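Sulfite dehydrogenase (Paracoccus pantotrophus, PDB 2XTS) oxidises protein-bound sulfane sulfur in the Sox pathway at a molybdenum cofactor, apparently passing the electrons on to heme c of its cytochrome partner. Local coordinates at residues P49-N54 with F72-S77; L89-L94 with A158-K163; N179-P184 with G220-K225; D263-I268 with L289-N294. All coordinates share one frame; numbering follows the deposited sequence.

Contact 1 (P49-N54 with F72-S77); sequences PVSSIN and FERHHS. With MTE (phosphonic acidmono-(2-amino-5,6-dimercapto-4-oxo-3,7,8a,9,10,10a-hexahydro-4H-8-oxa-1,3,9,10-tetraaza-anthracen-7-ylmethyl)ester), chain E; HEC (heme c), chain K; 2MO (molybdenum (IV)oxide), chain F.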
# COMPACT_ATOMS: atom_id res chain seq x y z
N PRO A 49 -14.91 23.51 -3.35
CA PRO A 49 -13.88 22.47 -3.31
C PRO A 49 -13.83 21.71 -1.98
O PRO A 49 -13.10 20.72 -1.88
CB PRO A 49 -12.59 23.26 -3.56
CG PRO A 49 -12.90 24.60 -3.06
CD PRO A 49 -14.34 24.87 -3.32
N VAL A 50 -14.61 22.15 -0.98
CA VAL A 50 -14.77 21.38 0.25
C VAL A 50 -15.95 20.39 0.24
O VAL A 50 -15.99 19.49 1.08
CB VAL A 50 -14.77 22.24 1.54
CG1 VAL A 50 -13.48 23.01 1.64
CG2 VAL A 50 -15.96 23.16 1.60
N SER A 51 -16.90 20.56 -0.68
CA SER A 51 -17.87 19.50 -0.94
C SER A 51 -17.70 19.05 -2.38
O SER A 51 -18.33 19.54 -3.30
CB SER A 51 -19.33 19.90 -0.63
OG SER A 51 -20.19 18.79 -0.91
N SER A 52 -16.78 18.12 -2.56
CA SER A 52 -16.26 17.82 -3.87
C SER A 52 -15.53 16.49 -3.84
O SER A 52 -15.57 15.73 -2.86
CB SER A 52 -15.36 18.97 -4.35
OG SER A 52 -15.04 18.86 -5.72
N ILE A 53 -14.89 16.23 -4.97
CA ILE A 53 -14.34 14.95 -5.35
C ILE A 53 -12.99 15.20 -6.02
O ILE A 53 -12.83 16.18 -6.76
CB ILE A 53 -15.30 14.25 -6.35
CG1 ILE A 53 -14.84 12.85 -6.75
CG2 ILE A 53 -15.58 15.11 -7.63
CD1 ILE A 53 -14.95 11.88 -5.67
N ASN A 54 -12.04 14.28 -5.83
CA ASN A 54 -10.89 14.20 -6.72
C ASN A 54 -10.73 12.76 -7.17
O ASN A 54 -11.56 11.91 -6.81
CB ASN A 54 -9.64 14.84 -6.11
CG ASN A 54 -9.10 14.10 -4.91
OD1 ASN A 54 -9.21 12.88 -4.83
ND2 ASN A 54 -8.43 14.82 -4.00
N PHE A 72 -8.33 8.55 -4.04
CA PHE A 72 -9.27 9.67 -4.14
C PHE A 72 -9.87 10.06 -2.81
O PHE A 72 -9.94 9.25 -1.86
CB PHE A 72 -10.40 9.41 -5.15
CG PHE A 72 -11.59 8.66 -4.60
CD1 PHE A 72 -11.53 7.33 -4.24
CD2 PHE A 72 -12.80 9.31 -4.46
CE1 PHE A 72 -12.64 6.68 -3.75
CE2 PHE A 72 -13.90 8.66 -3.98
CZ PHE A 72 -13.84 7.36 -3.62
N GLU A 73 -10.35 11.29 -2.77
CA GLU A 73 -11.06 11.91 -1.64
C GLU A 73 -12.42 12.35 -2.08
O GLU A 73 -12.59 12.91 -3.15
CB GLU A 73 -10.33 13.19 -1.24
CG GLU A 73 -8.91 13.03 -0.76
CD GLU A 73 -8.24 14.38 -0.61
OE1 GLU A 73 -8.65 15.21 0.23
OE2 GLU A 73 -7.28 14.64 -1.34
N ARG A 74 -13.40 12.16 -1.22
CA ARG A 74 -14.72 12.80 -1.38
C ARG A 74 -15.12 13.33 -0.00
O ARG A 74 -15.24 12.56 0.95
CB ARG A 74 -15.77 11.85 -1.95
CG ARG A 74 -16.92 12.54 -2.69
CD ARG A 74 -17.82 13.37 -1.82
NE ARG A 74 -19.07 13.58 -2.55
CZ ARG A 74 -19.75 14.72 -2.60
NH1 ARG A 74 -19.32 15.82 -1.99
NH2 ARG A 74 -20.86 14.75 -3.33
N HIS A 75 -15.29 14.64 0.09
CA HIS A 75 -15.74 15.31 1.33
C HIS A 75 -16.98 16.13 1.06
O HIS A 75 -17.23 16.52 -0.08
CB HIS A 75 -14.67 16.28 1.87
CG HIS A 75 -13.31 15.70 1.87
ND1 HIS A 75 -12.19 16.29 1.32
CD2 HIS A 75 -12.93 14.49 2.32
CE1 HIS A 75 -11.16 15.48 1.47
NE2 HIS A 75 -11.58 14.38 2.09
N HIS A 76 -17.71 16.44 2.12
CA HIS A 76 -18.85 17.35 2.05
C HIS A 76 -18.65 18.63 2.87
O HIS A 76 -19.32 19.62 2.60
CB HIS A 76 -20.16 16.67 2.44
CG HIS A 76 -20.56 15.53 1.55
ND1 HIS A 76 -21.59 15.56 0.64
CD2 HIS A 76 -20.01 14.29 1.46
CE1 HIS A 76 -21.66 14.38 0.03
NE2 HIS A 76 -20.70 13.61 0.51
N SER A 77 -17.71 18.63 3.83
CA SER A 77 -17.32 19.85 4.55
C SER A 77 -15.82 19.86 4.77
O SER A 77 -15.33 20.44 5.73
CB SER A 77 -18.07 20.06 5.85
OG SER A 77 -17.84 19.01 6.78
N1 MTE E . -17.80 10.62 5.67
C2 MTE E . -17.96 11.83 6.20
N2 MTE E . -17.97 11.96 7.54
N3 MTE E . -18.11 12.93 5.43
C4 MTE E . -18.11 12.88 4.07
O4 MTE E . -18.23 13.94 3.43
N5 MTE E . -18.02 11.37 2.06
C6 MTE E . -18.44 10.03 1.71
C7 MTE E . -17.69 8.92 2.44
N8 MTE E . -17.68 9.18 3.85
C9 MTE E . -17.96 11.59 3.43
C10 MTE E . -17.81 10.43 4.32
C1' MTE E . -18.39 9.76 0.22
S1' MTE E . -19.62 10.46 -0.81
C2' MTE E . -17.46 8.93 -0.32
S2' MTE E . -17.51 8.47 -1.98
C3' MTE E . -16.38 8.35 0.56
O3' MTE E . -16.38 8.86 1.91
C4' MTE E . -15.01 8.69 -0.01
O4' MTE E . -14.00 8.06 0.79
P MTE E . -12.51 8.64 0.60
O1P MTE E . -12.27 8.34 -0.91
O2P MTE E . -12.49 10.11 0.84
O3P MTE E . -11.65 7.79 1.48
FE HEC K . -26.96 25.54 2.49
CHA HEC K . -27.04 22.53 0.93
CHB HEC K . -30.09 24.98 3.71
CHC HEC K . -26.72 28.35 4.30
CHD HEC K . -24.17 26.39 0.79
NA HEC K . -28.30 24.05 2.35
C1A HEC K . -28.16 22.91 1.59
C2A HEC K . -29.38 22.14 1.65
C3A HEC K . -30.23 22.83 2.43
C4A HEC K . -29.56 24.03 2.87
CMA HEC K . -31.67 22.47 2.84
CAA HEC K . -29.62 20.79 0.93
CBA HEC K . -30.00 21.00 -0.54
CGA HEC K . -30.32 19.72 -1.25
O1A HEC K . -29.74 18.68 -0.94
O2A HEC K . -31.23 19.81 -2.11
NB HEC K . -28.13 26.46 3.78
C1B HEC K . -29.40 26.07 4.19
C2B HEC K . -29.81 26.91 5.30
C3B HEC K . -28.89 27.88 5.44
C4B HEC K . -27.82 27.59 4.52
CMB HEC K . -31.21 26.81 5.95
CAB HEC K . -28.86 29.00 6.47
CBB HEC K . -29.05 28.42 7.90
NC HEC K . -25.66 27.09 2.52
C1C HEC K . -25.77 28.18 3.33
C2C HEC K . -24.69 29.09 3.03
C3C HEC K . -23.96 28.53 2.05
C4C HEC K . -24.61 27.30 1.69
CMC HEC K . -24.44 30.43 3.76
CAC HEC K . -22.75 29.03 1.27
CBC HEC K . -21.60 29.65 1.98
ND HEC K . -25.81 24.61 1.12
C1D HEC K . -24.62 25.10 0.64
C2D HEC K . -23.94 24.10 -0.14
C3D HEC K . -24.81 22.91 -0.07
C4D HEC K . -25.95 23.30 0.70
CMD HEC K . -22.57 24.14 -0.82
CAD HEC K . -24.50 21.56 -0.71
CBD HEC K . -23.72 20.71 0.28
CGD HEC K . -23.43 19.33 -0.23
O1D HEC K . -23.99 18.92 -1.28
O2D HEC K . -22.70 18.60 0.47
MO 2MO F . -19.56 9.28 -2.86
OT1 2MO F . -20.74 7.93 -2.80
OT2 2MO F . -20.36 10.96 -3.49
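Ser52 pairs through its backbone with His75, whose carbonyl is gripped twice: Ser52 N donates to His75 O at 3.0 Å, while Arg74 NH1 reaches the opposite face of the carbonyl plane, 2.9 Å from His75 O. The same NH1 also donates to Ser51 OG (3.3 Å), near the guanidinium plane. Ile53 packs on the Arg74 side of the strands, where its CD1 comes to the edge of the Phe72 ring, 3.6 Å from CD2. Asn54 OD1 accepts Glu73 N at 2.8 Å, from above the amide carbonyl plane; an amide suits this spot because its ND2 also gives a weak bond to the Glu73 carboxylate and a bond to Val22 O of the second subunit. These residues form a two-stranded antiparallel ribbon running between the molybdenum cofactor and the heme. Arg74, its chain bent at chi2 (-67°), turns NE to OT2, an oxygen ligand of the molybdenum (3.1 Å). Ser51 OG (2.9 Å) and His76 ND1 (3.2 Å) both donate to heme propionate O2D. At the far end Val50 lays its carbonyl against the His76-Ser77 peptide and packs on Phe99 of the cytochrome chain; the looser, partly exposed side is Pro49, leaning on Ala21 of the second subunit.

Contact 2 (L89-L94 with A158-K163); sequences LMINGL and AEAGVK
Leu94 O receives the backbone N of Lys163 at 2.9 Å in a nearly straight bond (170° at the hydrogen), the donor tilted 35° from the carbonyl plane. The aliphatic part of Lys163 runs on past the same peptide, its CB 3.5 Å from Leu94 O. Being long and fully extended beyond CG, the lysine carries its ammonium outward to a water that accepts from NZ (3.2 Å) and donates to Gly93 O (3.0 Å). Further in, the meeting is purely apolar: CG2 of Ile91 touches CB of Ala160 at 3.9 Å. Ile91 CG2 lies opposite the backbone N about the first torsion, and the small methyl of alanine lets the helix end come close to the strand. Gly161, with a phi of 84°, takes the positive-phi step by which the chain leaves the helix, and Gly93 adopts backbone angles that would press a CB against the preceding carbonyl. Around this core, Leu156 and Leu157 also pack on Ile91, while Glu159 turns away to accept backbone N-H groups of the cytochrome chain. The arrangement is helix-on-sheet packing, helix 153-160 against strand 89-93 of the mixed sheet in the molybdopterin-binding domain.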
# COMPACT_ATOMS: atom_id res chain seq x y z
N LEU A 89 -16.24 7.94 20.22
CA LEU A 89 -17.27 7.17 19.52
C LEU A 89 -18.40 6.86 20.49
O LEU A 89 -18.18 6.28 21.54
CB LEU A 89 -16.71 5.86 18.95
CG LEU A 89 -17.71 4.92 18.25
CD1 LEU A 89 -18.20 5.61 16.97
CD2 LEU A 89 -17.12 3.57 17.92
N MET A 90 -19.61 7.21 20.09
CA MET A 90 -20.81 7.02 20.90
C MET A 90 -21.67 5.96 20.26
O MET A 90 -21.81 5.93 19.04
CB MET A 90 -21.58 8.34 21.00
CG MET A 90 -22.93 8.23 21.70
SD MET A 90 -23.84 9.81 21.79
CE MET A 90 -22.76 10.69 22.91
N ILE A 91 -22.23 5.08 21.08
CA ILE A 91 -23.28 4.14 20.66
C ILE A 91 -24.50 4.41 21.51
O ILE A 91 -24.41 4.39 22.73
CB ILE A 91 -22.86 2.66 20.80
CG1 ILE A 91 -21.59 2.39 19.98
CG2 ILE A 91 -23.97 1.75 20.31
CD1 ILE A 91 -21.09 0.95 19.97
N ASN A 92 -25.63 4.71 20.87
CA ASN A 92 -26.84 5.08 21.62
C ASN A 92 -28.07 4.61 20.88
O ASN A 92 -27.99 3.99 19.82
CB ASN A 92 -26.88 6.59 21.92
CG ASN A 92 -27.28 7.42 20.72
OD1 ASN A 92 -26.56 7.49 19.73
ND2 ASN A 92 -28.42 8.09 20.82
N GLY A 93 -29.23 4.85 21.48
CA GLY A 93 -30.51 4.51 20.88
C GLY A 93 -31.07 3.24 21.49
O GLY A 93 -31.08 3.09 22.73
N LEU A 94 -31.52 2.33 20.65
CA LEU A 94 -32.16 1.08 21.10
C LEU A 94 -31.10 0.06 21.53
O LEU A 94 -30.92 -0.99 20.91
CB LEU A 94 -33.13 0.54 20.03
CG LEU A 94 -34.38 1.38 19.84
CD1 LEU A 94 -35.10 0.94 18.58
CD2 LEU A 94 -35.30 1.29 21.05
N ALA A 158 -22.21 -5.31 20.59
CA ALA A 158 -22.37 -6.27 21.68
C ALA A 158 -22.07 -5.68 23.06
O ALA A 158 -22.69 -6.07 24.05
CB ALA A 158 -21.50 -7.51 21.42
N GLU A 159 -21.12 -4.75 23.15
CA GLU A 159 -20.82 -4.09 24.41
C GLU A 159 -22.02 -3.30 24.90
O GLU A 159 -22.30 -3.29 26.09
CB GLU A 159 -19.63 -3.12 24.31
CG GLU A 159 -18.25 -3.68 24.35
CD GLU A 159 -18.00 -4.65 25.47
OE1 GLU A 159 -17.98 -4.29 26.69
OE2 GLU A 159 -17.78 -5.81 25.12
N ALA A 160 -22.72 -2.64 23.97
CA ALA A 160 -23.88 -1.81 24.33
C ALA A 160 -25.14 -2.66 24.51
O ALA A 160 -25.99 -2.31 25.31
CB ALA A 160 -24.12 -0.75 23.26
N GLY A 161 -25.25 -3.74 23.75
CA GLY A 161 -26.39 -4.64 23.83
C GLY A 161 -27.56 -4.13 22.99
O GLY A 161 -28.42 -3.40 23.45
N VAL A 162 -27.62 -4.55 21.74
CA VAL A 162 -28.67 -4.08 20.83
C VAL A 162 -30.01 -4.70 21.21
O VAL A 162 -30.12 -5.92 21.33
CB VAL A 162 -28.34 -4.43 19.36
CG1 VAL A 162 -29.46 -3.97 18.42
CG2 VAL A 162 -27.03 -3.79 18.93
N LYS A 163 -31.05 -3.88 21.37
CA LYS A 163 -32.39 -4.38 21.70
C LYS A 163 -33.03 -5.01 20.46
O LYS A 163 -32.70 -4.62 19.34
CB LYS A 163 -33.26 -3.24 22.24
CG LYS A 163 -32.87 -2.77 23.63
CD LYS A 163 -33.60 -1.49 24.04
CE LYS A 163 -33.45 -1.22 25.53
NZ LYS A 163 -34.25 -0.05 25.97
O HOH W 1 -33.50 2.63 24.44

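Contact 3 (N179-P184 with G220-K225); sequences NGRSFP and GNMWVK. With MTE (phosphonic acidmono-(2-amino-5,6-dimercapto-4-oxo-3,7,8a,9,10,10a-hexahydro-4H-8-oxa-1,3,9,10-tetraaza-anthracen-7-ylmethyl)ester), chain E; 2MO (molybdenum (IV)oxide), chain F.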
# COMPACT_ATOMS: atom_id res chain seq x y z
N ASN A 179 -22.66 13.42 7.20
CA ASN A 179 -22.76 12.28 6.30
C ASN A 179 -23.55 11.13 6.90
O ASN A 179 -23.24 9.97 6.69
CB ASN A 179 -21.37 11.80 5.89
CG ASN A 179 -21.37 11.09 4.54
OD1 ASN A 179 -21.30 9.85 4.45
ND2 ASN A 179 -21.49 11.87 3.49
N GLY A 180 -24.61 11.44 7.63
CA GLY A 180 -25.34 10.38 8.30
C GLY A 180 -26.00 9.47 7.29
O GLY A 180 -26.60 9.93 6.34
N ARG A 181 -25.88 8.16 7.53
CA ARG A 181 -26.47 7.14 6.69
C ARG A 181 -27.05 6.02 7.53
O ARG A 181 -26.48 5.64 8.56
CB ARG A 181 -25.44 6.55 5.69
CG ARG A 181 -25.06 7.47 4.54
CD ARG A 181 -26.23 7.84 3.66
NE ARG A 181 -26.89 6.71 3.03
CZ ARG A 181 -26.63 6.21 1.83
NH1 ARG A 181 -25.68 6.70 1.06
NH2 ARG A 181 -27.35 5.21 1.38
N SER A 182 -28.15 5.45 7.04
CA SER A 182 -28.85 4.34 7.68
C SER A 182 -28.49 2.99 7.07
O SER A 182 -28.43 2.84 5.85
CB SER A 182 -30.34 4.54 7.52
OG SER A 182 -30.76 5.78 8.05
N PHE A 183 -28.26 2.00 7.93
CA PHE A 183 -27.89 0.64 7.52
C PHE A 183 -28.86 -0.36 8.12
O PHE A 183 -29.16 -0.29 9.30
CB PHE A 183 -26.52 0.27 8.11
CG PHE A 183 -25.36 1.08 7.64
CD1 PHE A 183 -25.17 2.36 8.07
CD2 PHE A 183 -24.42 0.51 6.81
CE1 PHE A 183 -24.06 3.08 7.64
CE2 PHE A 183 -23.29 1.22 6.41
CZ PHE A 183 -23.13 2.51 6.80
N PRO A 184 -29.29 -1.37 7.34
CA PRO A 184 -30.02 -2.46 7.97
C PRO A 184 -29.10 -3.27 8.88
O PRO A 184 -27.95 -3.51 8.55
CB PRO A 184 -30.48 -3.30 6.79
CG PRO A 184 -29.50 -3.05 5.75
CD PRO A 184 -29.00 -1.66 5.93
N GLY A 220 -19.72 4.20 -1.77
CA GLY A 220 -18.73 4.89 -0.94
C GLY A 220 -19.34 5.85 0.07
O GLY A 220 -18.77 6.07 1.13
N ASN A 221 -20.46 6.49 -0.26
CA ASN A 221 -21.06 7.40 0.70
C ASN A 221 -21.31 6.77 2.06
O ASN A 221 -21.29 7.47 3.08
CB ASN A 221 -22.35 8.02 0.14
CG ASN A 221 -22.92 9.08 1.06
OD1 ASN A 221 -23.92 8.83 1.75
ND2 ASN A 221 -22.24 10.21 1.18
N MET A 222 -21.53 5.47 2.10
CA MET A 222 -21.84 4.83 3.36
C MET A 222 -20.60 4.57 4.20
O MET A 222 -20.72 4.20 5.36
CB MET A 222 -22.64 3.59 3.08
CG MET A 222 -23.93 3.89 2.34
SD MET A 222 -24.89 2.39 2.02
CE MET A 222 -25.80 2.23 3.54
N TRP A 223 -19.41 4.77 3.61
CA TRP A 223 -18.15 4.55 4.32
C TRP A 223 -17.85 5.79 5.16
O TRP A 223 -16.93 6.58 4.86
CB TRP A 223 -17.02 4.24 3.33
CG TRP A 223 -17.15 2.97 2.55
CD1 TRP A 223 -18.24 2.50 1.87
CD2 TRP A 223 -16.08 2.09 2.26
NE1 TRP A 223 -17.92 1.33 1.23
CE2 TRP A 223 -16.60 1.05 1.47
CE3 TRP A 223 -14.75 2.03 2.68
CZ2 TRP A 223 -15.82 -0.01 1.04
CZ3 TRP A 223 -13.98 0.99 2.25
CH2 TRP A 223 -14.51 -0.02 1.43
N VAL A 224 -18.66 6.01 6.19
CA VAL A 224 -18.63 7.23 6.98
C VAL A 224 -17.22 7.42 7.59
O VAL A 224 -16.70 6.53 8.28
CB VAL A 224 -19.72 7.22 8.07
CG1 VAL A 224 -19.63 8.48 8.93
CG2 VAL A 224 -21.10 7.09 7.47
N LYS A 225 -16.63 8.58 7.33
CA LYS A 225 -15.31 8.93 7.82
C LYS A 225 -15.40 9.72 9.13
O LYS A 225 -16.40 10.38 9.42
CB LYS A 225 -14.58 9.76 6.75
CG LYS A 225 -14.19 8.97 5.55
CD LYS A 225 -13.40 9.77 4.51
CE LYS A 225 -14.20 10.85 3.82
NZ LYS A 225 -13.30 11.62 2.92
N1 MTE E . -17.80 10.62 5.67
C2 MTE E . -17.96 11.83 6.20
N2 MTE E . -17.97 11.96 7.54
N3 MTE E . -18.11 12.93 5.43
C4 MTE E . -18.11 12.88 4.07
O4 MTE E . -18.23 13.94 3.43
N5 MTE E . -18.02 11.37 2.06
C6 MTE E . -18.44 10.03 1.71
C7 MTE E . -17.69 8.92 2.44
N8 MTE E . -17.68 9.18 3.85
C9 MTE E . -17.96 11.59 3.43
C10 MTE E . -17.81 10.43 4.32
C1' MTE E . -18.39 9.76 0.22
S1' MTE E . -19.62 10.46 -0.81
C2' MTE E . -17.46 8.93 -0.32
S2' MTE E . -17.51 8.47 -1.98
C3' MTE E . -16.38 8.35 0.56
O3' MTE E . -16.38 8.86 1.91
C4' MTE E . -15.01 8.69 -0.01
O4' MTE E . -14.00 8.06 0.79
P MTE E . -12.51 8.64 0.60
O1P MTE E . -12.27 8.34 -0.91
O2P MTE E . -12.49 10.11 0.84
O3P MTE E . -11.65 7.79 1.48
MO 2MO F . -19.56 9.28 -2.86
OT1 2MO F . -20.74 7.93 -2.80
OT2 2MO F . -20.36 10.96 -3.49
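After Gly220, whose lack of a side chain leaves room for the dithiolene sulfur S2' of the pterin, Asn221 of the 3-10 turn meets Arg181 with its amide oxygen: NH1 of Arg181 donates to Asn221 OD1 at 2.8 Å, almost straight (171°), with the oxygen lying in the guanidinium plane. Asn221 ND2 sits 3.3 Å from the other sulfur, S1', and its backbone N gives a weak bond to OT1, an oxygen on the molybdenum. Salt bridges to Glu219, a ligand of the cobalt ion, and to Glu242 further fix the Arg181 head.

Met222 lays CG over the guanidinium face, 3.5 Å from Arg181 NH1. In one of its two conformers, the bend at chi3 (85°) puts CE over the Phe183 ring, 4.0 Å from the centroid, a CH-pi contact, with the sulfur oblique to the ring in a Met-aromatic contact; given the second conformer, this placing is tentative. The segment belongs to the molybdopterin pocket of a sulfite-oxidase-type domain, and strand 181-184 is an outer strand of its mixed sheet. Trp223 centres an inverse gamma turn, and its carbonyl O accepts pterin N8 at 2.9 Å. Val224 then sets CG2 3.7 Å from Asn179 O. At Lys225 the backbone N donates to pterin N1 (2.9 Å), the carbonyl accepts from N2, and the long side chain brings NZ 2.7 Å from phosphate oxygen O2P, a natural charge partner.

Contact 4 (D263-I268 with L289-N294); sequences DAKSVI and LAWSGN
Trp291 O is approached by two donors: Lys265 N at 2.9 Å, nearly in line with the carbonyl (C=O...N angle 173°), and the weaker CA-H of Ala264, with CA 3.3 Å away. Trp291 N returns a bond to Lys265 O, completing a hydrogen-bonded antiparallel pair. On the face that carries Lys265, Trp291 and Val267, lysine chain and indole run alongside each other in one direction. With chi1 at 61°, CG of Trp291 is tucked over its own backbone, and the indole swings across the neighbouring strand so that one face meets the lysine chain. Lys265 CB stands over the five-membered ring, 4.1 Å from its centroid, and Lys265 CD comes within 3.5 Å of Trp291 CZ2. A lysine suits the place because its methylenes cover the ring while NZ travels on to Glu119, which also accepts from Trp291 NE1. Val267 adds CG1 at the ring edge, 4.2 Å from Trp291 CZ3.

These strands, 265-270 and 282-291, make a beta hairpin at one margin of the large antiparallel sheet in the dimerisation domain, an E-set, immunoglobulin-like fold. Val267 and Leu289 form the next hydrogen-bonded pair. Between the two lies the non-hydrogen-bonded pair Ser266 and Ala290, small residues with CB atoms 3.9 Å apart on the other face; there Ser266 OG bonds to Gln352 and Ser342. Past the strand, Ser292 OG accepts Asn294 N at 3.0 Å in an ST turn and also bonds to Asp346. Across from it, Asp263 forms a salt bridge with Arg151 of the cytochrome chain and a hydrogen bond with Tyr156 of that same chain.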
# COMPACT_ATOMS: atom_id res chain seq x y z
N ASP A 263 -22.59 -2.66 -8.38
CA ASP A 263 -22.63 -3.83 -9.26
C ASP A 263 -21.31 -4.05 -10.02
O ASP A 263 -20.45 -3.16 -10.11
CB ASP A 263 -23.79 -3.68 -10.25
CG ASP A 263 -25.16 -3.71 -9.58
OD1 ASP A 263 -25.34 -4.41 -8.57
OD2 ASP A 263 -26.06 -3.03 -10.11
N ALA A 264 -21.17 -5.24 -10.61
CA ALA A 264 -19.96 -5.62 -11.31
C ALA A 264 -19.60 -4.62 -12.38
O ALA A 264 -20.44 -4.17 -13.16
CB ALA A 264 -20.09 -7.02 -11.92
N LYS A 265 -18.31 -4.29 -12.44
CA LYS A 265 -17.83 -3.23 -13.26
C LYS A 265 -16.38 -3.50 -13.66
O LYS A 265 -15.68 -4.25 -13.00
CB LYS A 265 -17.93 -1.93 -12.45
CG LYS A 265 -17.72 -0.66 -13.21
CD LYS A 265 -18.18 0.52 -12.38
CE LYS A 265 -17.82 1.85 -12.98
NZ LYS A 265 -18.42 3.00 -12.24
N SER A 266 -15.93 -2.86 -14.71
CA SER A 266 -14.55 -2.95 -15.14
C SER A 266 -14.16 -1.78 -16.00
O SER A 266 -15.01 -1.11 -16.58
CB SER A 266 -14.28 -4.22 -15.95
OG SER A 266 -14.89 -4.18 -17.22
N VAL A 267 -12.87 -1.59 -16.13
CA VAL A 267 -12.32 -0.61 -17.04
C VAL A 267 -10.91 -1.02 -17.45
O VAL A 267 -10.13 -1.48 -16.61
CB VAL A 267 -12.32 0.85 -16.46
CG1 VAL A 267 -11.48 0.97 -15.18
CG2 VAL A 267 -11.89 1.86 -17.53
N ILE A 268 -10.60 -0.86 -18.73
CA ILE A 268 -9.24 -0.97 -19.25
C ILE A 268 -8.48 0.31 -18.89
O ILE A 268 -8.84 1.41 -19.31
CB ILE A 268 -9.26 -1.22 -20.77
CG1 ILE A 268 -9.81 -2.63 -21.04
CG2 ILE A 268 -7.86 -1.08 -21.35
CD1 ILE A 268 -10.23 -2.88 -22.50
N LEU A 289 -8.90 -3.07 -14.52
CA LEU A 289 -9.47 -3.38 -13.22
C LEU A 289 -10.92 -3.85 -13.36
O LEU A 289 -11.67 -3.35 -14.18
CB LEU A 289 -9.47 -2.15 -12.32
CG LEU A 289 -8.10 -1.72 -11.82
CD1 LEU A 289 -8.15 -0.29 -11.30
CD2 LEU A 289 -7.60 -2.72 -10.79
N ALA A 290 -11.29 -4.84 -12.55
CA ALA A 290 -12.67 -5.31 -12.46
C ALA A 290 -13.01 -5.47 -10.98
O ALA A 290 -12.12 -5.75 -10.17
CB ALA A 290 -12.84 -6.62 -13.18
N TRP A 291 -14.28 -5.33 -10.63
CA TRP A 291 -14.70 -5.41 -9.24
C TRP A 291 -16.21 -5.58 -9.17
O TRP A 291 -16.92 -5.24 -10.11
CB TRP A 291 -14.26 -4.16 -8.46
CG TRP A 291 -14.81 -2.85 -8.95
CD1 TRP A 291 -15.88 -2.20 -8.42
CD2 TRP A 291 -14.33 -2.02 -10.02
NE1 TRP A 291 -16.11 -1.04 -9.07
CE2 TRP A 291 -15.18 -0.90 -10.07
CE3 TRP A 291 -13.29 -2.12 -10.94
CZ2 TRP A 291 -15.00 0.14 -10.98
CZ3 TRP A 291 -13.11 -1.09 -11.84
CH2 TRP A 291 -13.97 0.02 -11.86
N SER A 292 -16.72 -6.09 -8.06
CA SER A 292 -18.14 -6.24 -7.84
C SER A 292 -18.48 -6.20 -6.37
O SER A 292 -17.84 -6.89 -5.57
CB SER A 292 -18.62 -7.57 -8.38
OG SER A 292 -20.00 -7.67 -8.16
N GLY A 293 -19.53 -5.46 -6.02
CA GLY A 293 -20.05 -5.48 -4.69
C GLY A 293 -20.83 -6.72 -4.34
O GLY A 293 -21.21 -6.90 -3.21
N ASN A 294 -21.12 -7.55 -5.35
CA ASN A 294 -21.88 -8.77 -5.15
C ASN A 294 -21.02 -10.03 -5.01
O ASN A 294 -21.55 -11.13 -4.96
CB ASN A 294 -22.91 -8.92 -6.28
CG ASN A 294 -24.06 -7.94 -6.16
OD1 ASN A 294 -24.35 -7.17 -7.09
ND2 ASN A 294 -24.68 -7.92 -5.02

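How the contacts relate
Contacts 1 and 3 hold the molybdenum cofactor between them: both touch the pterin and the oxygens on the molybdenum, their centres lie 15 Å apart, and Lys225 NZ probably donates to Arg74 O at 2.9 Å. Contact 1 holds the heme-bonding residues Ser51 and His76, and so bridges from cofactor to heme propionate; the side chain of Asn179 in contact 3 is about 7 Å from the heme. Contact 2 reaches the same mixed sheet as contact 3, nearest atoms about 9 Å away, but lies apart from the sites. Contact 4 is also about 9 Å from contact 3 (nearest atoms), with the Lys265 side chain about 11 Å from the molybdenum group. Contacts 2 and 4 are farthest apart, 35 Å between centres.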